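Local coordinates for toll-like receptor 6, Variable lymphocyte receptor B (Mus musculus, PDB 3A79), which probably senses diacylated lipopeptides together with TLR2 as an innate immune receptor ectodomain, here fused to part of a hagfish variable lymphocyte receptor B, at residues C235-G248 and V267-E279. Sequence-based numbering, arbitrary orientation.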
ATOM      1  N   CYS B 235      22.754   2.107  29.961  1.00 77.57           N
ATOM      2  CA  CYS B 235      21.490   1.389  30.096  1.00 76.82           C
ATOM      3  C   CYS B 235      21.160   1.181  31.567  1.00 74.42           C
ATOM      4  O   CYS B 235      20.069   1.539  32.017  1.00 59.63           O
ATOM      5  CB  CYS B 235      21.539   0.033  29.372  1.00 81.97           C
ATOM      6  SG  CYS B 235      19.910  -0.765  29.112  1.00 82.99           S
ATOM      7  N   GLN B 236      22.114   0.622  32.316  1.00 74.82           N
ATOM      8  CA  GLN B 236      21.894   0.295  33.723  1.00 62.16           C
ATOM      9  C   GLN B 236      21.644   1.524  34.597  1.00 61.64           C
ATOM     10  O   GLN B 236      20.855   1.461  35.541  1.00 63.41           O
ATOM     11  CB  GLN B 236      23.054  -0.536  34.277  1.00 65.17           C
ATOM     12  CG  GLN B 236      22.942  -0.869  35.764  1.00 64.68           C
ATOM     13  CD  GLN B 236      21.858  -1.900  36.084  1.00 64.74           C
ATOM     14  OE1 GLN B 236      21.821  -2.984  35.496  1.00 63.36           O
ATOM     15  NE2 GLN B 236      20.986  -1.571  37.041  1.00 55.18           N
ATOM     16  N   ARG B 237      22.315   2.631  34.292  1.00 63.78           N
ATOM     17  CA  ARG B 237      22.061   3.892  34.998  1.00 71.80           C
ATOM     18  C   ARG B 237      20.564   4.208  35.078  1.00 66.62           C
ATOM     19  O   ARG B 237      20.066   4.603  36.143  1.00 65.11           O
ATOM     20  CB  ARG B 237      22.789   5.052  34.319  1.00 77.18           C
ATOM     21  CG  ARG B 237      23.096   6.250  35.212  1.00 77.36           C
ATOM     22  CD  ARG B 237      24.582   6.298  35.580  1.00102.16           C
ATOM     23  NE  ARG B 237      25.121   7.657  35.490  1.00121.44           N
ATOM     24  CZ  ARG B 237      25.857   8.118  34.477  1.00126.35           C
ATOM     25  NH1 ARG B 237      26.164   7.327  33.451  1.00129.40           N
ATOM     26  NH2 ARG B 237      26.295   9.372  34.494  1.00118.07           N
ATOM     27  N   LEU B 238      19.859   4.035  33.952  1.00 52.26           N
ATOM     28  CA  LEU B 238      18.414   4.261  33.895  1.00 48.69           C
ATOM     29  C   LEU B 238      17.618   3.242  34.690  1.00 62.90           C
ATOM     30  O   LEU B 238      16.651   3.596  35.358  1.00 70.26           O
ATOM     31  CB  LEU B 238      17.890   4.260  32.458  1.00 43.93           C
ATOM     32  CG  LEU B 238      16.359   4.404  32.419  1.00 47.91           C
ATOM     33  CD1 LEU B 238      15.940   5.746  33.005  1.00 43.75           C
ATOM     34  CD2 LEU B 238      15.783   4.240  31.035  1.00 39.33           C
ATOM     35  N   MET B 239      18.010   1.973  34.599  1.00 65.64           N
ATOM     36  CA  MET B 239      17.316   0.908  35.324  1.00 63.90           C
ATOM     37  C   MET B 239      17.424   1.082  36.837  1.00 66.96           C
ATOM     38  O   MET B 239      16.479   0.792  37.571  1.00 69.48           O
ATOM     39  CB  MET B 239      17.813  -0.476  34.886  1.00 68.39           C
ATOM     40  CG  MET B 239      17.094  -1.044  33.648  1.00 61.72           C
ATOM     41  SD  MET B 239      17.922  -2.495  32.961  1.00 76.97           S
ATOM     42  CE  MET B 239      17.691  -3.705  34.266  1.00137.20           C
ATOM     43  N   THR B 240      18.577   1.569  37.291  1.00 65.52           N
ATOM     44  CA  THR B 240      18.787   1.880  38.704  1.00 59.14           C
ATOM     45  C   THR B 240      17.930   3.059  39.165  1.00 69.15           C
ATOM     46  O   THR B 240      17.304   3.022  40.237  1.00 59.93           O
ATOM     47  CB  THR B 240      20.236   2.264  38.969  1.00 58.08           C
ATOM     48  OG1 THR B 240      21.096   1.164  38.645  1.00 62.49           O
ATOM     49  CG2 THR B 240      20.403   2.644  40.404  1.00 47.01           C
ATOM     50  N   PHE B 241      17.933   4.118  38.359  1.00 73.23           N
ATOM     51  CA  PHE B 241      17.190   5.319  38.691  1.00 66.78           C
ATOM     52  C   PHE B 241      15.704   4.999  38.789  1.00 69.51           C
ATOM     53  O   PHE B 241      14.983   5.585  39.605  1.00 76.11           O
ATOM     54  CB  PHE B 241      17.453   6.414  37.657  1.00 61.96           C
ATOM     55  CG  PHE B 241      16.516   7.588  37.758  1.00 67.59           C
ATOM     56  CD1 PHE B 241      16.829   8.678  38.554  1.00 74.66           C
ATOM     57  CD2 PHE B 241      15.318   7.601  37.052  1.00 63.45           C
ATOM     58  CE1 PHE B 241      15.963   9.763  38.645  1.00 75.67           C
ATOM     59  CE2 PHE B 241      14.447   8.682  37.145  1.00 65.30           C
ATOM     60  CZ  PHE B 241      14.767   9.763  37.940  1.00 63.54           C
ATOM     61  N   LEU B 242      15.257   4.056  37.964  1.00 68.01           N
ATOM     62  CA  LEU B 242      13.844   3.693  37.889  1.00 74.49           C
ATOM     63  C   LEU B 242      13.487   2.770  39.033  1.00 71.32           C
ATOM     64  O   LEU B 242      12.357   2.773  39.524  1.00 62.21           O
ATOM     65  CB  LEU B 242      13.533   2.966  36.576  1.00 66.33           C
ATOM     66  CG  LEU B 242      13.292   3.713  35.272  1.00 49.22           C
ATOM     67  CD1 LEU B 242      13.301   2.740  34.108  1.00 48.52           C
ATOM     68  CD2 LEU B 242      11.978   4.418  35.332  1.00 50.38           C
ATOM     69  N   SER B 243      14.465   1.966  39.432  1.00 75.76           N
ATOM     70  CA  SER B 243      14.255   0.926  40.431  1.00 83.51           C
ATOM     71  C   SER B 243      13.472   1.395  41.650  1.00 81.03           C
ATOM     72  O   SER B 243      12.601   0.679  42.130  1.00 88.22           O
ATOM     73  CB  SER B 243      15.584   0.321  40.871  1.00 88.22           C
ATOM     74  OG  SER B 243      15.404  -0.446  42.050  1.00102.99           O
ATOM     75  N   GLU B 244      13.772   2.591  42.144  1.00 73.18           N
ATOM     76  CA  GLU B 244      13.153   3.073  43.374  1.00 72.61           C
ATOM     77  C   GLU B 244      11.843   3.862  43.181  1.00 78.54           C
ATOM     78  O   GLU B 244      11.021   3.938  44.094  1.00 88.46           O
ATOM     79  CB  GLU B 244      14.162   3.878  44.190  1.00 76.03           C
ATOM     80  CG  GLU B 244      13.870   3.905  45.683  1.00 94.99           C
ATOM     81  CD  GLU B 244      13.865   2.521  46.308  1.00110.34           C
ATOM     82  OE1 GLU B 244      14.715   1.682  45.921  1.00114.08           O
ATOM     83  OE2 GLU B 244      13.009   2.277  47.188  1.00113.20           O
ATOM     84  N   LEU B 245      11.642   4.448  42.005  1.00 75.41           N
ATOM     85  CA  LEU B 245      10.366   5.091  41.703  1.00 79.73           C
ATOM     86  C   LEU B 245       9.346   4.003  41.397  1.00 80.57           C
ATOM     87  O   LEU B 245       8.139   4.225  41.414  1.00 77.79           O
ATOM     88  CB  LEU B 245      10.499   6.045  40.511  1.00 77.15           C
ATOM     89  CG  LEU B 245      11.444   7.237  40.691  1.00 77.59           C
ATOM     90  CD1 LEU B 245      11.854   7.823  39.358  1.00 72.73           C
ATOM     91  CD2 LEU B 245      10.810   8.305  41.551  1.00 82.35           C
ATOM     92  N   THR B 246       9.858   2.808  41.146  1.00 82.54           N
ATOM     93  CA  THR B 246       9.052   1.705  40.654  1.00 81.33           C
ATOM     94  C   THR B 246       8.739   0.626  41.692  1.00 92.18           C
ATOM     95  O   THR B 246       7.819  -0.174  41.502  1.00 86.95           O
ATOM     96  CB  THR B 246       9.747   1.058  39.476  1.00 76.18           C
ATOM     97  OG1 THR B 246       9.319   1.713  38.279  1.00 66.93           O
ATOM     98  CG2 THR B 246       9.411  -0.417  39.408  1.00 76.36           C
ATOM     99  N   ARG B 247       9.509   0.589  42.779  1.00100.72           N
ATOM    100  CA  ARG B 247       9.197  -0.314  43.882  1.00 87.57           C
ATOM    101  C   ARG B 247       7.739  -0.066  44.232  1.00 86.47           C
ATOM    102  O   ARG B 247       7.275   1.079  44.236  1.00 81.96           O
ATOM    103  CB  ARG B 247      10.131  -0.092  45.078  1.00 81.54           C
ATOM    104  CG  ARG B 247      11.498  -0.780  44.924  1.00 98.47           C
ATOM    105  CD  ARG B 247      12.376  -0.654  46.163  1.00107.46           C
ATOM    106  NE  ARG B 247      11.688  -1.120  47.364  1.00124.64           N
ATOM    107  CZ  ARG B 247      12.208  -1.092  48.589  1.00141.97           C
ATOM    108  NH1 ARG B 247      13.435  -0.619  48.787  1.00147.29           N
ATOM    109  NH2 ARG B 247      11.500  -1.538  49.619  1.00145.73           N
ATOM    110  N   GLY B 248       7.009  -1.137  44.493  1.00 86.88           N
ATOM    111  CA  GLY B 248       5.567  -1.036  44.514  1.00 99.26           C
ATOM    112  C   GLY B 248       4.798  -1.145  45.819  1.00116.28           C
ATOM    113  O   GLY B 248       4.783  -2.198  46.477  1.00104.87           O
ATOM    114  N   VAL B 267      15.262  -4.531  25.165  1.00 64.67           N
ATOM    115  CA  VAL B 267      14.941  -5.851  25.690  1.00 61.17           C
ATOM    116  C   VAL B 267      15.260  -5.949  27.197  1.00 67.10           C
ATOM    117  O   VAL B 267      14.595  -6.670  27.948  1.00 61.75           O
ATOM    118  CB  VAL B 267      15.674  -6.936  24.882  1.00 49.98           C
ATOM    119  CG1 VAL B 267      15.198  -8.319  25.289  1.00 55.82           C
ATOM    120  CG2 VAL B 267      15.425  -6.717  23.409  1.00 41.02           C
ATOM    121  N   LYS B 268      16.269  -5.207  27.636  1.00 64.33           N
ATOM    122  CA  LYS B 268      16.528  -5.061  29.062  1.00 58.41           C
ATOM    123  C   LYS B 268      15.428  -4.241  29.755  1.00 63.26           C
ATOM    124  O   LYS B 268      14.862  -4.662  30.757  1.00 69.75           O
ATOM    125  CB  LYS B 268      17.898  -4.424  29.291  1.00 52.91           C
ATOM    126  CG  LYS B 268      19.039  -5.329  28.913  1.00 60.83           C
ATOM    127  CD  LYS B 268      20.390  -4.708  29.217  1.00 71.77           C
ATOM    128  CE  LYS B 268      21.501  -5.740  29.069  1.00 72.73           C
ATOM    129  NZ  LYS B 268      22.859  -5.134  29.135  1.00 80.78           N
ATOM    130  N   LEU B 269      15.129  -3.069  29.214  1.00 60.69           N
ATOM    131  CA  LEU B 269      14.059  -2.240  29.743  1.00 59.47           C
ATOM    132  C   LEU B 269      12.769  -3.030  29.976  1.00 68.09           C
ATOM    133  O   LEU B 269      12.186  -2.951  31.052  1.00 61.70           O
ATOM    134  CB  LEU B 269      13.810  -1.044  28.820  1.00 54.09           C
ATOM    135  CG  LEU B 269      14.741   0.159  28.979  1.00 47.70           C
ATOM    136  CD1 LEU B 269      13.924   1.387  28.768  1.00 53.29           C
ATOM    137  CD2 LEU B 269      15.307   0.198  30.374  1.00 58.93           C
ATOM    138  N   PHE B 270      12.321  -3.788  28.975  1.00 79.09           N
ATOM    139  CA  PHE B 270      11.138  -4.638  29.140  1.00 74.38           C
ATOM    140  C   PHE B 270      11.314  -5.603  30.310  1.00 67.43           C
ATOM    141  O   PHE B 270      10.454  -5.682  31.180  1.00 73.08           O
ATOM    142  CB  PHE B 270      10.809  -5.434  27.865  1.00 69.86           C
ATOM    143  CG  PHE B 270      10.419  -4.575  26.694  1.00 60.57           C
ATOM    144  CD1 PHE B 270      11.034  -4.740  25.456  1.00 62.56           C
ATOM    145  CD2 PHE B 270       9.451  -3.602  26.826  1.00 54.88           C
ATOM    146  CE1 PHE B 270      10.694  -3.940  24.370  1.00 59.80           C
ATOM    147  CE2 PHE B 270       9.103  -2.793  25.736  1.00 61.65           C
ATOM    148  CZ  PHE B 270       9.729  -2.966  24.512  1.00 55.25           C
ATOM    149  N   GLN B 271      12.429  -6.330  30.322  1.00 62.07           N
ATOM    150  CA  GLN B 271      12.697  -7.339  31.357  1.00 65.95           C
ATOM    151  C   GLN B 271      12.727  -6.733  32.757  1.00 74.67           C
ATOM    152  O   GLN B 271      12.314  -7.368  33.724  1.00 72.49           O
ATOM    153  CB  GLN B 271      14.025  -8.053  31.097  1.00 64.38           C
ATOM    154  CG  GLN B 271      14.054  -8.905  29.857  1.00 66.71           C
ATOM    155  CD  GLN B 271      13.385 -10.238  30.063  1.00 69.23           C
ATOM    156  OE1 GLN B 271      13.964 -11.146  30.653  1.00 64.06           O
ATOM    157  NE2 GLN B 271      12.160 -10.372  29.561  1.00 76.46           N
ATOM    158  N   PHE B 272      13.240  -5.510  32.854  1.00 78.61           N
ATOM    159  CA  PHE B 272      13.306  -4.783  34.114  1.00 78.24           C
ATOM    160  C   PHE B 272      11.911  -4.535  34.665  1.00 72.34           C
ATOM    161  O   PHE B 272      11.687  -4.557  35.875  1.00 84.60           O
ATOM    162  CB  PHE B 272      14.029  -3.448  33.908  1.00 80.91           C
ATOM    163  CG  PHE B 272      13.830  -2.469  35.029  1.00 75.51           C
ATOM    164  CD1 PHE B 272      14.677  -2.474  36.133  1.00 75.23           C
ATOM    165  CD2 PHE B 272      12.797  -1.545  34.982  1.00 70.34           C
ATOM    166  CE1 PHE B 272      14.498  -1.580  37.170  1.00 71.97           C
ATOM    167  CE2 PHE B 272      12.610  -0.646  36.019  1.00 76.20           C
ATOM    168  CZ  PHE B 272      13.462  -0.662  37.115  1.00 75.07           C
ATOM    169  N   PHE B 273      10.971  -4.309  33.762  1.00 62.68           N
ATOM    170  CA  PHE B 273       9.624  -3.950  34.142  1.00 61.14           C
ATOM    171  C   PHE B 273       8.785  -5.160  34.508  1.00 68.13           C
ATOM    172  O   PHE B 273       7.892  -5.074  35.344  1.00 73.69           O
ATOM    173  CB  PHE B 273       8.948  -3.190  33.005  1.00 45.20           C
ATOM    174  CG  PHE B 273       9.303  -1.738  32.953  1.00 59.28           C
ATOM    175  CD1 PHE B 273       9.943  -1.207  31.846  1.00 68.33           C
ATOM    176  CD2 PHE B 273       8.988  -0.899  34.001  1.00 65.25           C
ATOM    177  CE1 PHE B 273      10.265   0.134  31.789  1.00 64.88           C
ATOM    178  CE2 PHE B 273       9.315   0.437  33.950  1.00 72.67           C
ATOM    179  CZ  PHE B 273       9.955   0.952  32.843  1.00 67.86           C
ATOM    180  N   TRP B 274       9.075  -6.288  33.881  1.00 66.01           N
ATOM    181  CA  TRP B 274       8.170  -7.431  33.932  1.00 71.12           C
ATOM    182  C   TRP B 274       7.854  -7.907  35.366  1.00 70.17           C
ATOM    183  O   TRP B 274       6.698  -8.193  35.701  1.00 66.43           O
ATOM    184  CB  TRP B 274       8.720  -8.563  33.056  1.00 71.47           C
ATOM    185  CG  TRP B 274       7.723  -9.095  32.069  1.00 68.74           C
ATOM    186  CD1 TRP B 274       7.055 -10.279  32.137  1.00 72.63           C
ATOM    187  CD2 TRP B 274       7.285  -8.459  30.868  1.00 66.42           C
ATOM    188  NE1 TRP B 274       6.227 -10.419  31.056  1.00 72.11           N
ATOM    189  CE2 TRP B 274       6.348  -9.314  30.261  1.00 66.97           C
ATOM    190  CE3 TRP B 274       7.591  -7.246  30.249  1.00 70.44           C
ATOM    191  CZ2 TRP B 274       5.716  -8.997  29.067  1.00 73.45           C
ATOM    192  CZ3 TRP B 274       6.966  -6.935  29.063  1.00 69.18           C
ATOM    193  CH2 TRP B 274       6.037  -7.805  28.484  1.00 74.38           C
ATOM    194  N   PRO B 275       8.877  -7.981  36.222  1.00 67.62           N
ATOM    195  CA  PRO B 275       8.647  -8.423  37.596  1.00 72.15           C
ATOM    196  C   PRO B 275       7.954  -7.353  38.441  1.00 80.49           C
ATOM    197  O   PRO B 275       7.318  -7.654  39.453  1.00 93.13           O
ATOM    198  CB  PRO B 275      10.069  -8.653  38.122  1.00 72.02           C
ATOM    199  CG  PRO B 275      10.960  -8.654  36.922  1.00 65.35           C
ATOM    200  CD  PRO B 275      10.305  -7.739  35.967  1.00 65.42           C
ATOM    201  N   ARG B 276       8.073  -6.106  38.014  1.00 75.99           N
ATOM    202  CA  ARG B 276       7.638  -4.975  38.813  1.00 72.26           C
ATOM    203  C   ARG B 276       6.135  -4.702  38.692  1.00 83.32           C
ATOM    204  O   ARG B 276       5.464  -5.259  37.816  1.00 84.02           O
ATOM    205  CB  ARG B 276       8.499  -3.760  38.457  1.00 63.80           C
ATOM    206  CG  ARG B 276       9.977  -4.129  38.473  1.00 68.63           C
ATOM    207  CD  ARG B 276      10.904  -2.938  38.462  1.00 74.23           C
ATOM    208  NE  ARG B 276      12.123  -3.197  39.229  1.00 72.91           N
ATOM    209  CZ  ARG B 276      12.403  -2.611  40.391  1.00 77.98           C
ATOM    210  NH1 ARG B 276      11.561  -1.730  40.908  1.00 81.15           N
ATOM    211  NH2 ARG B 276      13.525  -2.895  41.037  1.00 83.17           N
ATOM    212  N   PRO B 277       5.601  -3.872  39.605  1.00 84.51           N
ATOM    213  CA  PRO B 277       4.181  -3.501  39.701  1.00 77.35           C
ATOM    214  C   PRO B 277       3.741  -2.484  38.666  1.00 81.43           C
ATOM    215  O   PRO B 277       3.216  -1.441  39.039  1.00 93.95           O
ATOM    216  CB  PRO B 277       4.080  -2.854  41.085  1.00 70.69           C
ATOM    217  CG  PRO B 277       5.313  -3.287  41.813  1.00 75.60           C
ATOM    218  CD  PRO B 277       6.359  -3.393  40.769  1.00 78.35           C
ATOM    219  N   VAL B 278       3.939  -2.775  37.389  1.00 77.81           N
ATOM    220  CA  VAL B 278       3.488  -1.864  36.350  1.00 73.88           C
ATOM    221  C   VAL B 278       2.368  -2.508  35.536  1.00 75.97           C
ATOM    222  O   VAL B 278       2.572  -3.541  34.889  1.00 64.91           O
ATOM    223  CB  VAL B 278       4.653  -1.427  35.444  1.00 64.90           C
ATOM    224  CG1 VAL B 278       4.151  -0.518  34.343  1.00 69.52           C
ATOM    225  CG2 VAL B 278       5.726  -0.727  36.267  1.00 54.01           C
ATOM    226  N   GLU B 279       1.183  -1.898  35.596  1.00 84.39           N
ATOM    227  CA  GLU B 279      -0.016  -2.419  34.936  1.00 83.68           C
ATOM    228  C   GLU B 279      -0.093  -1.992  33.472  1.00 79.20           C
ATOM    229  O   GLU B 279      -0.315  -2.813  32.584  1.00 83.25           O
ATOM    230  CB  GLU B 279      -1.284  -1.974  35.681  1.00 83.43           C
ATOM    231  CG  GLU B 279      -2.524  -2.801  35.347  1.00 82.36           C
ATOM    232  CD  GLU B 279      -3.804  -2.245  35.960  1.00 86.87           C
ATOM    233  OE1 GLU B 279      -3.868  -1.024  36.248  1.00 78.90           O
ATOM    234  OE2 GLU B 279      -4.755  -3.041  36.141  1.00 90.67           O
TER
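F272 is the bump that fills the hollow between M239, L242 and S243, a clear case of how two neighbouring helices on the outer side of a solenoid pack nearly parallel, here at 20° with axes 10.7 Å apart. With CG anti to the backbone N (chi1 164°), the ring reaches across to helix 235-246. The M239 and F272 side chains run antiparallel, each alongside the other: M239 CE packs 3.7 Å from F272 CB, and M239 SD makes an oblique Met-aromatic contact with the ring, while L242 CB touches F272 CZ. M239 CA lies over one face of the ring; over the opposite face R276 NE sits 3.4 Å above the F272 plane, toward the rim. The same guanidinium reaches the C-terminal part of helix 235-246, R276 NH1 giving a weak hydrogen bond to S243 O (2.9 Å) and R276 NH2 another to S243 OG. An alanine in place of F272 would probably open a gap between the helices and leave the R276 guanidinium without the ring it lies on. In the buried layer, L269 fits against L238, and F273 CZ meets L242 CD1; farther along, P277 CG packs on G248 CA. All of this lies in the Toll-like receptor part of the fusion. L238 and L242 continue inward onto strand 222-229, L269 and F273 onto strand 252-261, and the C235-C265 disulfide ties the two helices together near their N-terminal ends.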